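Local coordinates for variant surface glycoprotein MITAT 1.1 (PDB 5LY9) that forms the dense coat on the trypanosome surface, as one of many antigenically distinct glycoproteins whose serial expression lets the parasite evade the host immune response, at residues 13-18 / 141-146; 103-108 / 212-217; 19-24 / 160-165; 108-113 / 145-150; 7-12 / 179-184. All coordinates share one frame; numbering follows the deposited sequence.

Interaction 1. Residues 13-18 / 141-146; sequences PLCKLT and DDQECA
The C15–C145 disulfide ties helix 8-21 to the loop just after strand 143-144, in the amino-terminal domain of this A-type variant surface glycoprotein. The evidence is covalent: C15 SG lies 2.1 Å from C145 SG, and a CB-SG-SG-CB torsion of -73° gives the bridge a left-handed twist. The two half-cystines reach it differently. The CB of C15 is directed toward the other segment, whereas C145 swings SG opposite its own backbone N (chi1 -156°) to meet it. Beside the bridge, C15 CB packs 3.5 Å from Q143 CG and equally close to the backbone carbonyl E144 O. Q143 and K16 cross at about a right angle: the aliphatic K16 CG sits 3.5 Å from Q143 OE1, a contact of methylene with amide, while the lysine chain bends at chi3 and carries its amine away. The bridge thus fastens the helix to the loop, while C145 O is held by a hydrogen bond from R135. The Q143 amide is held by a local bond that folds its bent chain back on the strand: Q143 NE2 donates to a lone pair of E144 O at 2.7 Å, in the carbonyl plane.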
# COMPACT_ATOMS: atom_id res chain seq x y z
N PRO A 13 16.46 21.98 6.54
CA PRO A 13 15.87 21.31 5.35
C PRO A 13 15.57 19.82 5.60
O PRO A 13 14.63 19.27 4.98
CB PRO A 13 16.93 21.51 4.27
CG PRO A 13 17.57 22.78 4.65
CD PRO A 13 17.63 22.80 6.16
N LEU A 14 16.36 19.14 6.42
CA LEU A 14 16.06 17.78 6.77
C LEU A 14 14.81 17.68 7.62
O LEU A 14 14.02 16.76 7.42
CB LEU A 14 17.24 17.07 7.49
CG LEU A 14 18.47 16.87 6.56
CD1 LEU A 14 19.67 16.56 7.41
CD2 LEU A 14 18.24 15.79 5.52
N CYS A 15 14.65 18.58 8.59
CA CYS A 15 13.37 18.67 9.37
C CYS A 15 12.14 18.90 8.45
O CYS A 15 11.13 18.27 8.59
CB CYS A 15 13.41 19.75 10.41
SG CYS A 15 14.56 19.40 11.76
N LYS A 16 12.28 19.78 7.47
CA LYS A 16 11.20 20.02 6.50
C LYS A 16 10.91 18.76 5.72
O LYS A 16 9.74 18.44 5.49
CB LYS A 16 11.58 21.18 5.54
CG LYS A 16 11.59 22.54 6.21
CD LYS A 16 12.28 23.58 5.31
CE LYS A 16 11.55 24.01 4.12
NZ LYS A 16 12.16 25.20 3.40
N LEU A 17 11.93 18.06 5.30
CA LEU A 17 11.73 16.84 4.51
C LEU A 17 11.07 15.78 5.34
O LEU A 17 10.12 15.15 4.86
CB LEU A 17 13.04 16.36 3.93
CG LEU A 17 13.05 15.04 3.13
CD1 LEU A 17 12.11 15.15 1.91
CD2 LEU A 17 14.46 14.62 2.69
N THR A 18 11.57 15.53 6.58
CA THR A 18 10.94 14.51 7.38
C THR A 18 9.45 14.84 7.65
O THR A 18 8.60 13.94 7.61
CB THR A 18 11.76 14.12 8.65
OG1 THR A 18 11.17 12.94 9.20
CG2 THR A 18 11.68 15.17 9.63
N ASP A 141 14.00 24.77 17.37
CA ASP A 141 13.78 26.20 17.23
C ASP A 141 12.42 26.51 16.62
O ASP A 141 11.36 26.21 17.18
CB ASP A 141 14.93 26.78 16.44
CG ASP A 141 16.26 26.79 17.24
OD1 ASP A 141 16.38 26.87 18.54
OD2 ASP A 141 17.21 26.74 16.48
N ASP A 142 12.41 27.13 15.49
CA ASP A 142 11.09 27.46 14.99
C ASP A 142 10.60 26.45 13.95
O ASP A 142 9.63 26.74 13.31
CB ASP A 142 11.09 28.87 14.43
CG ASP A 142 12.12 29.08 13.35
OD1 ASP A 142 13.13 28.33 13.28
OD2 ASP A 142 11.94 30.09 12.57
N GLN A 143 11.29 25.33 13.75
CA GLN A 143 11.00 24.42 12.64
C GLN A 143 10.35 23.14 13.20
O GLN A 143 10.94 22.49 14.06
CB GLN A 143 12.30 24.08 11.93
CG GLN A 143 12.23 23.06 10.80
CD GLN A 143 11.15 23.29 9.79
OE1 GLN A 143 11.16 24.37 9.18
NE2 GLN A 143 10.20 22.26 9.54
N GLU A 144 9.18 22.78 12.68
CA GLU A 144 8.62 21.49 13.02
C GLU A 144 9.63 20.40 12.64
O GLU A 144 10.20 20.37 11.53
CB GLU A 144 7.32 21.29 12.29
CG GLU A 144 6.61 20.04 12.60
CD GLU A 144 6.04 19.87 13.99
OE1 GLU A 144 6.11 20.76 14.86
OE2 GLU A 144 5.43 18.77 14.20
N CYS A 145 9.87 19.52 13.60
CA CYS A 145 10.81 18.42 13.43
C CYS A 145 10.45 17.26 14.37
O CYS A 145 11.18 16.97 15.35
CB CYS A 145 12.21 18.93 13.69
SG CYS A 145 13.49 17.93 12.89
N ALA A 146 9.33 16.61 14.06
CA ALA A 146 8.81 15.56 14.91
C ALA A 146 9.52 14.32 14.36
O ALA A 146 9.25 13.87 13.19
CB ALA A 146 7.31 15.41 14.85

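Interaction 2. Residues 103-108 / 212-217; sequences GSIDEF and KVLAGY
The F108 ring carries V213 on one face: V213 CG2 sits 3.6 Å above the ring plane, offset toward the rim, a CH-pi contact with a centroid distance of 4.0 Å and an approach 26° from the normal. The nearest ring atom to V213 CG2 is F108 CZ, at 3.7 Å. L214 comes at the ring obliquely from its CB end, with L214 CG 3.7 Å from F108 CD2, and the two side chains cross at about a right angle. F108 CG lies opposite the backbone N (chi1 -161°), which turns the ring outward from helix 62-114 over the end of strand 211-213. L214 CD2 reaches F108 CB and the helix backbone, 3.9 Å from I105 CA, and one residue earlier on the helix S104 CB stands 4.2 Å from A215 CB. Two polar groups look to the second subunit: S104 OG bonds with G103 O there, and L214 N with E107 OE2. L14 and W246 of the same chain also border the contact. Within it the chemistry is therefore apolar, made by methyls and a ring fitting together, while S104 OG and L214 N serve the dimer interface and L214 O is satisfied within the chain by W246 NE1.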
# COMPACT_ATOMS: atom_id res chain seq x y z
N GLY A 103 12.86 7.02 8.24
CA GLY A 103 13.41 6.33 9.43
C GLY A 103 14.87 6.59 9.61
O GLY A 103 15.36 6.77 10.73
N SER A 104 15.63 6.65 8.51
CA SER A 104 17.02 6.94 8.64
C SER A 104 17.30 8.40 8.99
O SER A 104 18.15 8.69 9.87
CB SER A 104 17.81 6.65 7.34
OG SER A 104 17.63 5.22 6.97
N ILE A 105 16.58 9.34 8.34
CA ILE A 105 16.69 10.74 8.70
C ILE A 105 16.38 10.93 10.19
O ILE A 105 17.13 11.59 10.89
CB ILE A 105 15.78 11.60 7.85
CG1 ILE A 105 16.28 11.53 6.39
CG2 ILE A 105 15.73 13.03 8.38
CD1 ILE A 105 15.27 12.16 5.44
N ASP A 106 15.29 10.37 10.66
CA ASP A 106 14.88 10.62 12.04
C ASP A 106 15.93 10.06 13.02
O ASP A 106 16.23 10.64 14.08
CB ASP A 106 13.48 10.04 12.30
CG ASP A 106 12.36 10.82 11.63
OD1 ASP A 106 12.65 11.88 10.99
OD2 ASP A 106 11.18 10.37 11.78
N GLU A 107 16.45 8.88 12.70
CA GLU A 107 17.43 8.23 13.60
C GLU A 107 18.70 9.10 13.67
O GLU A 107 19.27 9.33 14.76
CB GLU A 107 17.70 6.81 13.16
CG GLU A 107 18.73 6.02 13.97
CD GLU A 107 18.28 5.68 15.38
OE1 GLU A 107 17.02 5.57 15.58
OE2 GLU A 107 19.23 5.41 16.23
N PHE A 108 19.18 9.57 12.52
CA PHE A 108 20.44 10.35 12.52
C PHE A 108 20.21 11.71 13.20
O PHE A 108 21.05 12.17 13.99
CB PHE A 108 21.10 10.46 11.18
CG PHE A 108 22.53 10.82 11.27
CD1 PHE A 108 23.49 9.85 11.66
CD2 PHE A 108 22.92 12.13 11.15
CE1 PHE A 108 24.79 10.19 11.80
CE2 PHE A 108 24.25 12.46 11.28
CZ PHE A 108 25.16 11.54 11.64
N LYS A 212 29.59 7.10 5.42
CA LYS A 212 28.40 7.61 4.78
C LYS A 212 27.25 7.44 5.73
O LYS A 212 26.94 6.30 6.17
CB LYS A 212 28.13 6.82 3.49
CG LYS A 212 29.31 6.70 2.56
CD LYS A 212 29.81 8.08 2.14
CE LYS A 212 29.34 8.44 0.74
NZ LYS A 212 27.98 7.85 0.44
N VAL A 213 26.59 8.54 6.05
CA VAL A 213 25.47 8.54 7.01
C VAL A 213 24.28 9.26 6.35
O VAL A 213 24.37 9.72 5.21
CB VAL A 213 25.87 9.13 8.36
CG1 VAL A 213 27.00 8.31 8.98
CG2 VAL A 213 26.24 10.61 8.25
N LEU A 214 23.17 9.35 7.07
CA LEU A 214 21.93 9.91 6.51
C LEU A 214 21.61 9.19 5.20
O LEU A 214 21.33 9.85 4.14
CB LEU A 214 21.99 11.43 6.37
CG LEU A 214 21.72 12.20 7.69
CD1 LEU A 214 22.32 13.57 7.67
CD2 LEU A 214 20.24 12.26 8.04
N ALA A 215 21.73 7.86 5.21
CA ALA A 215 21.47 7.02 4.01
C ALA A 215 22.21 7.49 2.75
O ALA A 215 21.72 7.42 1.63
CB ALA A 215 19.96 6.93 3.79
N GLY A 216 23.44 7.92 2.95
CA GLY A 216 24.31 8.31 1.85
C GLY A 216 24.40 9.80 1.55
O GLY A 216 25.18 10.22 0.72
N TYR A 217 23.57 10.62 2.17
CA TYR A 217 23.59 12.03 1.89
C TYR A 217 24.85 12.70 2.43
O TYR A 217 25.44 13.59 1.76
CB TYR A 217 22.35 12.69 2.54
CG TYR A 217 22.27 14.16 2.55
CD1 TYR A 217 22.52 14.91 1.41
CD2 TYR A 217 21.88 14.82 3.68
CE1 TYR A 217 22.44 16.30 1.44
CE2 TYR A 217 21.79 16.19 3.72
CZ TYR A 217 21.99 16.95 2.60
OH TYR A 217 21.93 18.34 2.64

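Interaction 3. Residues 19-24 / 160-165; sequences TELSKV and TELTQT
Hydrogen bonding dominates where E20, near the end of helix 8-21, meets the loop at T160, E161 and L162. E20 OE1 accepts from two successive amides: E161 N at 3.0 Å, with a fairly straight N-H...O angle of 159°, and T160 N, also at 3.0 Å but more bent. E20 OE2 takes L162 N at 2.9 Å. Three successive loop amides are thus directed at one carboxylate, all from the syn side yet some 20-30° out of its plane. The chain gets there by placing CG opposite the backbone N (chi1 177°) and then running extended. Hydroxyls add to the network: T158 OG1 bonds to E20 OE1, and T160 OG1 donates to E161 OE2 at 2.8 Å. Ionic contacts are mixed. R253 NH1 forms a salt bridge with E20 OE2; against this, E161 OE2 lies 4.5 Å from E20 OE1, two like charges kept short of contact. Apolar packing is slight: L21 CD2 meets L162 CD2 at 4.1 Å, and A98 of helix 62-114 also touches L21. Several donors converge on one buried carboxylate; together with the arginine they would be expected to stabilise its charged form and fix its rotation, pinning the loop conformation at T160-L162.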
# COMPACT_ATOMS: atom_id res chain seq x y z
N THR A 19 9.14 16.13 7.88
CA THR A 19 7.75 16.58 8.00
C THR A 19 6.92 16.25 6.74
O THR A 19 5.83 15.72 6.84
CB THR A 19 7.73 18.09 8.33
OG1 THR A 19 8.50 18.31 9.55
CG2 THR A 19 6.33 18.56 8.49
N GLU A 20 7.46 16.54 5.59
CA GLU A 20 6.75 16.25 4.35
C GLU A 20 6.54 14.74 4.18
O GLU A 20 5.41 14.28 3.89
CB GLU A 20 7.47 16.82 3.13
CG GLU A 20 6.77 16.48 1.80
CD GLU A 20 7.11 17.44 0.68
OE1 GLU A 20 6.84 18.70 0.85
OE2 GLU A 20 7.72 16.94 -0.30
N LEU A 21 7.61 13.98 4.38
CA LEU A 21 7.59 12.54 4.20
C LEU A 21 6.60 11.86 5.12
O LEU A 21 6.05 10.82 4.80
CB LEU A 21 8.97 11.91 4.25
CG LEU A 21 10.05 12.31 3.25
CD1 LEU A 21 11.34 11.58 3.64
CD2 LEU A 21 9.61 11.94 1.84
N SER A 22 6.33 12.45 6.27
CA SER A 22 5.45 11.90 7.28
C SER A 22 4.04 11.67 6.74
O SER A 22 3.38 10.77 7.22
CB SER A 22 5.43 12.81 8.53
OG SER A 22 4.65 13.92 8.24
N LYS A 23 3.62 12.40 5.69
CA LYS A 23 2.27 12.27 5.15
C LYS A 23 2.16 11.43 3.92
O LYS A 23 1.05 11.19 3.46
CB LYS A 23 1.62 13.63 4.88
CG LYS A 23 1.31 14.43 6.13
CD LYS A 23 0.38 15.63 5.84
CE LYS A 23 -0.17 16.19 7.15
NZ LYS A 23 -1.05 17.34 6.75
N VAL A 24 3.27 10.95 3.38
CA VAL A 24 3.21 10.20 2.14
C VAL A 24 2.34 8.95 2.25
O VAL A 24 1.55 8.68 1.36
CB VAL A 24 4.64 9.89 1.57
CG1 VAL A 24 4.57 8.89 0.41
CG2 VAL A 24 5.32 11.19 1.16
N THR A 160 6.77 20.31 -1.70
CA THR A 160 7.86 21.25 -1.87
C THR A 160 9.19 20.68 -1.56
O THR A 160 10.22 21.24 -2.03
CB THR A 160 7.63 22.49 -0.94
OG1 THR A 160 7.13 22.11 0.34
CG2 THR A 160 6.57 23.40 -1.63
N GLU A 161 9.23 19.63 -0.71
CA GLU A 161 10.52 19.16 -0.25
C GLU A 161 11.07 18.03 -1.13
O GLU A 161 12.31 17.87 -1.25
CB GLU A 161 10.52 18.75 1.21
CG GLU A 161 9.84 19.78 2.13
CD GLU A 161 10.40 21.19 1.92
OE1 GLU A 161 11.64 21.37 1.81
OE2 GLU A 161 9.54 22.12 1.80
N LEU A 162 10.17 17.29 -1.77
CA LEU A 162 10.58 16.21 -2.68
C LEU A 162 9.72 16.35 -3.90
O LEU A 162 8.51 16.08 -3.87
CB LEU A 162 10.38 14.83 -2.01
CG LEU A 162 10.56 13.62 -2.94
CD1 LEU A 162 11.87 13.78 -3.73
CD2 LEU A 162 10.49 12.27 -2.19
N THR A 163 10.32 16.93 -4.92
CA THR A 163 9.58 17.34 -6.13
C THR A 163 9.89 16.39 -7.24
O THR A 163 10.63 15.43 -7.04
CB THR A 163 10.00 18.74 -6.56
OG1 THR A 163 11.34 18.66 -7.01
CG2 THR A 163 9.95 19.74 -5.40
N GLN A 164 9.33 16.63 -8.44
CA GLN A 164 9.68 15.85 -9.62
C GLN A 164 11.17 15.85 -9.91
O GLN A 164 11.67 14.87 -10.38
CB GLN A 164 8.96 16.32 -10.88
CG GLN A 164 7.48 15.95 -10.79
CD GLN A 164 6.75 16.11 -12.16
OE1 GLN A 164 7.38 16.13 -13.23
NE2 GLN A 164 5.45 16.21 -12.10
N THR A 165 11.84 16.96 -9.59
CA THR A 165 13.22 17.14 -9.92
C THR A 165 14.15 16.52 -8.90
O THR A 165 15.19 15.96 -9.25
CB THR A 165 13.48 18.66 -10.10
OG1 THR A 165 12.65 19.10 -11.21
CG2 THR A 165 14.94 18.87 -10.45

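Interaction 4. Residues 108-113 / 145-150; sequences FLNLLE and CALSMP
L147 meets helix 62-114 through its two methyls, carried there by a CB that points at the helix. CG lies beside the backbone N and opposite the carbonyl carbon (chi1 -55°), and from this fork the branches part. L147 CD1 rests on the helix backbone of N110, 3.8 Å from N110 N and as near to its CA, then touches N110 CB at 3.9 Å. The same methyl reaches the extended E113 chain, 3.9 Å from E113 OE1, an apolar group beside a carboxylate whose other oxygen makes a salt bridge with R135. L147 CD2 turns to L109, lying 4.1 Å from L109 CD1, and the two leucines cross at about a right angle. That L109 methyl is shared: it also stands 4.1 Å from C145 SG, so the sulfur and a leucine methyl both pack on one helix position. The N110 amide is engaged outside the contact, N110 ND2 donating to K212 O of the second subunit. With every cross-segment distance at 3.8 Å or more, this is van der Waals packing. L147 is the centre of an inverse gamma turn, a tight kink that directs its side chain at the flank of one of the long helices of the variant surface glycoprotein dimer.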
# COMPACT_ATOMS: atom_id res chain seq x y z
N PHE A 108 19.18 9.57 12.52
CA PHE A 108 20.44 10.35 12.52
C PHE A 108 20.21 11.71 13.20
O PHE A 108 21.05 12.17 13.99
CB PHE A 108 21.10 10.46 11.18
CG PHE A 108 22.53 10.82 11.27
CD1 PHE A 108 23.49 9.85 11.66
CD2 PHE A 108 22.92 12.13 11.15
CE1 PHE A 108 24.79 10.19 11.80
CE2 PHE A 108 24.25 12.46 11.28
CZ PHE A 108 25.16 11.54 11.64
N LEU A 109 19.12 12.39 12.85
CA LEU A 109 18.83 13.66 13.51
C LEU A 109 18.68 13.50 15.03
O LEU A 109 19.18 14.33 15.79
CB LEU A 109 17.58 14.37 12.97
CG LEU A 109 17.65 15.00 11.57
CD1 LEU A 109 16.29 15.50 11.18
CD2 LEU A 109 18.62 16.14 11.44
N ASN A 110 17.98 12.45 15.45
CA ASN A 110 17.83 12.16 16.85
C ASN A 110 19.22 11.97 17.51
O ASN A 110 19.44 12.45 18.66
CB ASN A 110 16.98 10.92 17.09
CG ASN A 110 16.84 10.56 18.57
OD1 ASN A 110 16.10 11.22 19.29
ND2 ASN A 110 17.58 9.58 19.02
N LEU A 111 20.13 11.25 16.81
CA LEU A 111 21.42 10.98 17.43
C LEU A 111 22.17 12.32 17.59
O LEU A 111 22.70 12.60 18.65
CB LEU A 111 22.24 10.01 16.56
CG LEU A 111 23.68 9.84 17.02
CD1 LEU A 111 23.72 9.24 18.43
CD2 LEU A 111 24.43 8.99 16.06
N LEU A 112 22.18 13.17 16.56
CA LEU A 112 22.85 14.44 16.65
C LEU A 112 22.24 15.28 17.75
O LEU A 112 23.00 15.92 18.54
CB LEU A 112 22.84 15.23 15.36
CG LEU A 112 23.63 14.67 14.20
CD1 LEU A 112 23.47 15.54 12.95
CD2 LEU A 112 25.03 14.45 14.60
N GLU A 113 20.91 15.31 17.85
CA GLU A 113 20.28 16.02 18.96
C GLU A 113 20.73 15.54 20.32
O GLU A 113 20.87 16.32 21.30
CB GLU A 113 18.76 15.95 18.83
CG GLU A 113 18.05 16.97 19.68
CD GLU A 113 16.53 16.96 19.47
OE1 GLU A 113 16.05 16.36 18.45
OE2 GLU A 113 15.82 17.54 20.36
N CYS A 145 9.87 19.52 13.60
CA CYS A 145 10.81 18.42 13.43
C CYS A 145 10.45 17.26 14.37
O CYS A 145 11.18 16.97 15.35
CB CYS A 145 12.21 18.93 13.69
SG CYS A 145 13.49 17.93 12.89
N ALA A 146 9.33 16.61 14.06
CA ALA A 146 8.81 15.56 14.91
C ALA A 146 9.52 14.32 14.36
O ALA A 146 9.25 13.87 13.19
CB ALA A 146 7.31 15.41 14.85
N LEU A 147 10.30 13.71 15.20
CA LEU A 147 11.07 12.50 14.71
C LEU A 147 10.17 11.29 15.04
O LEU A 147 10.49 10.42 15.86
CB LEU A 147 12.37 12.46 15.41
CG LEU A 147 13.16 13.73 15.26
CD1 LEU A 147 14.48 13.69 16.00
CD2 LEU A 147 13.43 14.02 13.79
N SER A 148 9.01 11.29 14.38
CA SER A 148 7.99 10.29 14.60
C SER A 148 7.17 10.12 13.35
O SER A 148 7.20 10.99 12.48
CB SER A 148 7.03 10.69 15.77
OG SER A 148 6.43 11.94 15.51
N MET A 149 6.37 9.05 13.29
CA MET A 149 5.54 8.78 12.14
C MET A 149 4.10 8.84 12.59
O MET A 149 3.74 8.21 13.60
CB MET A 149 5.85 7.37 11.57
CG MET A 149 4.97 6.91 10.40
SD MET A 149 5.29 7.82 8.91
CE MET A 149 6.78 6.99 8.34
N PRO A 150 3.22 9.59 11.84
CA PRO A 150 1.86 9.70 12.35
C PRO A 150 1.00 8.48 11.98
O PRO A 150 1.41 7.65 11.17
CB PRO A 150 1.30 10.94 11.64
CG PRO A 150 2.04 10.89 10.35
CD PRO A 150 3.46 10.53 10.76

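Interaction 5. Residues 7-12 / 179-184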
# COMPACT_ATOMS: atom_id res chain seq x y z
N LYS A 7 25.08 23.50 11.20
CA LYS A 7 24.23 24.70 11.17
C LYS A 7 22.78 24.37 10.80
O LYS A 7 22.56 23.41 10.02
CB LYS A 7 24.73 25.73 10.16
CG LYS A 7 26.12 26.28 10.46
CD LYS A 7 26.58 27.09 9.25
CE LYS A 7 27.83 27.90 9.47
NZ LYS A 7 28.11 28.77 8.30
N ALA A 8 21.87 25.18 11.28
CA ALA A 8 20.48 25.12 10.94
C ALA A 8 20.24 25.23 9.44
O ALA A 8 19.29 24.65 8.95
CB ALA A 8 19.71 26.22 11.70
N THR A 9 21.10 25.90 8.68
CA THR A 9 20.95 25.97 7.22
C THR A 9 21.02 24.55 6.63
O THR A 9 20.42 24.31 5.56
CB THR A 9 22.03 26.84 6.56
OG1 THR A 9 23.29 26.41 7.03
CG2 THR A 9 21.83 28.28 6.85
N ALA A 10 21.71 23.63 7.31
CA ALA A 10 21.83 22.25 6.86
C ALA A 10 20.79 21.33 7.45
O ALA A 10 20.27 20.46 6.71
CB ALA A 10 23.24 21.71 7.15
N TRP A 11 20.50 21.41 8.74
CA TRP A 11 19.49 20.49 9.32
C TRP A 11 18.05 20.94 9.17
O TRP A 11 17.13 20.12 9.22
CB TRP A 11 19.80 20.11 10.78
CG TRP A 11 19.87 21.20 11.74
CD1 TRP A 11 21.01 21.76 12.24
CD2 TRP A 11 18.78 21.86 12.41
NE1 TRP A 11 20.67 22.73 13.15
CE2 TRP A 11 19.34 22.78 13.30
CE3 TRP A 11 17.42 21.74 12.35
CZ2 TRP A 11 18.58 23.60 14.05
CZ3 TRP A 11 16.68 22.51 13.10
CH2 TRP A 11 17.25 23.45 13.96
N LYS A 12 17.78 22.21 9.06
CA LYS A 12 16.36 22.62 8.89
C LYS A 12 15.71 22.04 7.64
O LYS A 12 14.58 21.54 7.72
CB LYS A 12 16.19 24.11 9.01
CG LYS A 12 16.10 24.55 10.50
CD LYS A 12 15.80 26.09 10.56
CE LYS A 12 15.82 26.49 12.03
NZ LYS A 12 15.48 27.93 12.19
N ASN A 179 33.86 26.72 6.55
CA ASN A 179 32.79 27.02 7.52
C ASN A 179 31.41 27.05 6.93
O ASN A 179 30.57 27.81 7.40
CB ASN A 179 33.09 28.26 8.36
CG ASN A 179 34.49 28.24 8.91
OD1 ASN A 179 34.88 27.28 9.59
ND2 ASN A 179 35.28 29.24 8.56
N THR A 180 31.16 26.21 5.92
CA THR A 180 29.93 26.37 5.15
C THR A 180 28.73 25.84 5.91
O THR A 180 27.76 26.58 6.15
CB THR A 180 30.01 25.62 3.80
OG1 THR A 180 31.25 25.96 3.19
CG2 THR A 180 28.75 26.02 2.89
N PHE A 181 28.77 24.57 6.29
CA PHE A 181 27.61 23.96 7.04
C PHE A 181 27.94 23.64 8.51
O PHE A 181 27.10 23.20 9.26
CB PHE A 181 27.09 22.75 6.28
CG PHE A 181 26.69 23.08 4.88
CD1 PHE A 181 25.68 24.01 4.63
CD2 PHE A 181 27.30 22.46 3.82
CE1 PHE A 181 25.36 24.37 3.36
CE2 PHE A 181 26.95 22.81 2.50
CZ PHE A 181 25.99 23.76 2.27
N GLN A 182 29.18 23.87 8.92
CA GLN A 182 29.70 23.70 10.27
C GLN A 182 30.48 25.01 10.53
O GLN A 182 31.31 25.40 9.71
CB GLN A 182 30.63 22.49 10.36
CG GLN A 182 29.89 21.17 10.32
CD GLN A 182 30.84 20.02 10.01
OE1 GLN A 182 31.09 19.68 8.84
NE2 GLN A 182 31.46 19.52 11.07
N PRO A 183 30.15 25.71 11.60
CA PRO A 183 30.76 27.04 11.81
C PRO A 183 32.22 26.99 12.25
O PRO A 183 32.82 25.90 12.49
CB PRO A 183 29.89 27.62 12.92
CG PRO A 183 29.49 26.44 13.74
CD PRO A 183 29.31 25.31 12.71
N THR A 184 32.79 28.19 12.43
CA THR A 184 34.11 28.29 13.00
C THR A 184 34.15 27.73 14.42
O THR A 184 33.12 27.61 15.09
CB THR A 184 34.56 29.76 13.03
OG1 THR A 184 33.59 30.54 13.76
CG2 THR A 184 34.59 30.32 11.63
O HOH W 1 25.21 27.61 5.56
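K7, at the N-cap position of helix 8-21, reaches the 179-184 loop with both its backbone and its side chain. The tight part is here. K7 N donates to F181 O at 2.8 Å, almost linear at 174°, while the lysine chain runs extended along the loop backbone, its CG 4.0 Å from P183 CD. Its amine then grips two carbonyls that it meets in different ways: K7 NZ lies 2.8 Å from N179 O, nearly along the C=O axis, and 3.1 Å from T180 O, standing 58° out of that carbonyl's plane. Two consecutive carbonyls thus share one charged group. On the buried side, A10 CB packs 4.1 Å from F181 CB, and L229 of strand 228-229 touches both residues. Near the exposed T9 the contact is looser. T9 OG1 only approaches the edge of the F181 ring, close to its plane, at 4.2 Å from F181 CD1, and T180 keeps its CB turned from the helix, laying CG2 over the centre of that ring. On this side a water bridges the segments: it sits 2.7 Å from T9 OG1 and donates to T180 O, so the T180 carbonyl receives both the lysine and the water.

In the fold
Three of the contacts share helix 8-21, in chain order interactions 5, 1 and 3, with centres of 5 and 3 about 22 Å apart. Interactions 2 and 4 line helix 62-114 and share F108, their centres about 10 Å apart; both also touch the second subunit. The two helices meet where T18 OG1 lies 2.6 Å from D106 OD1, a probable hydrogen bond between interactions 1 and 2, and where L17 packs on I105. Interactions 1 and 4 share C145 and lie about 9 Å apart, while K12 NZ to D142 OD1, at 2.6 Å, is a salt bridge between interactions 5 and 1. Glycerol near A215 and N110 is probably from the crystallisation liquor.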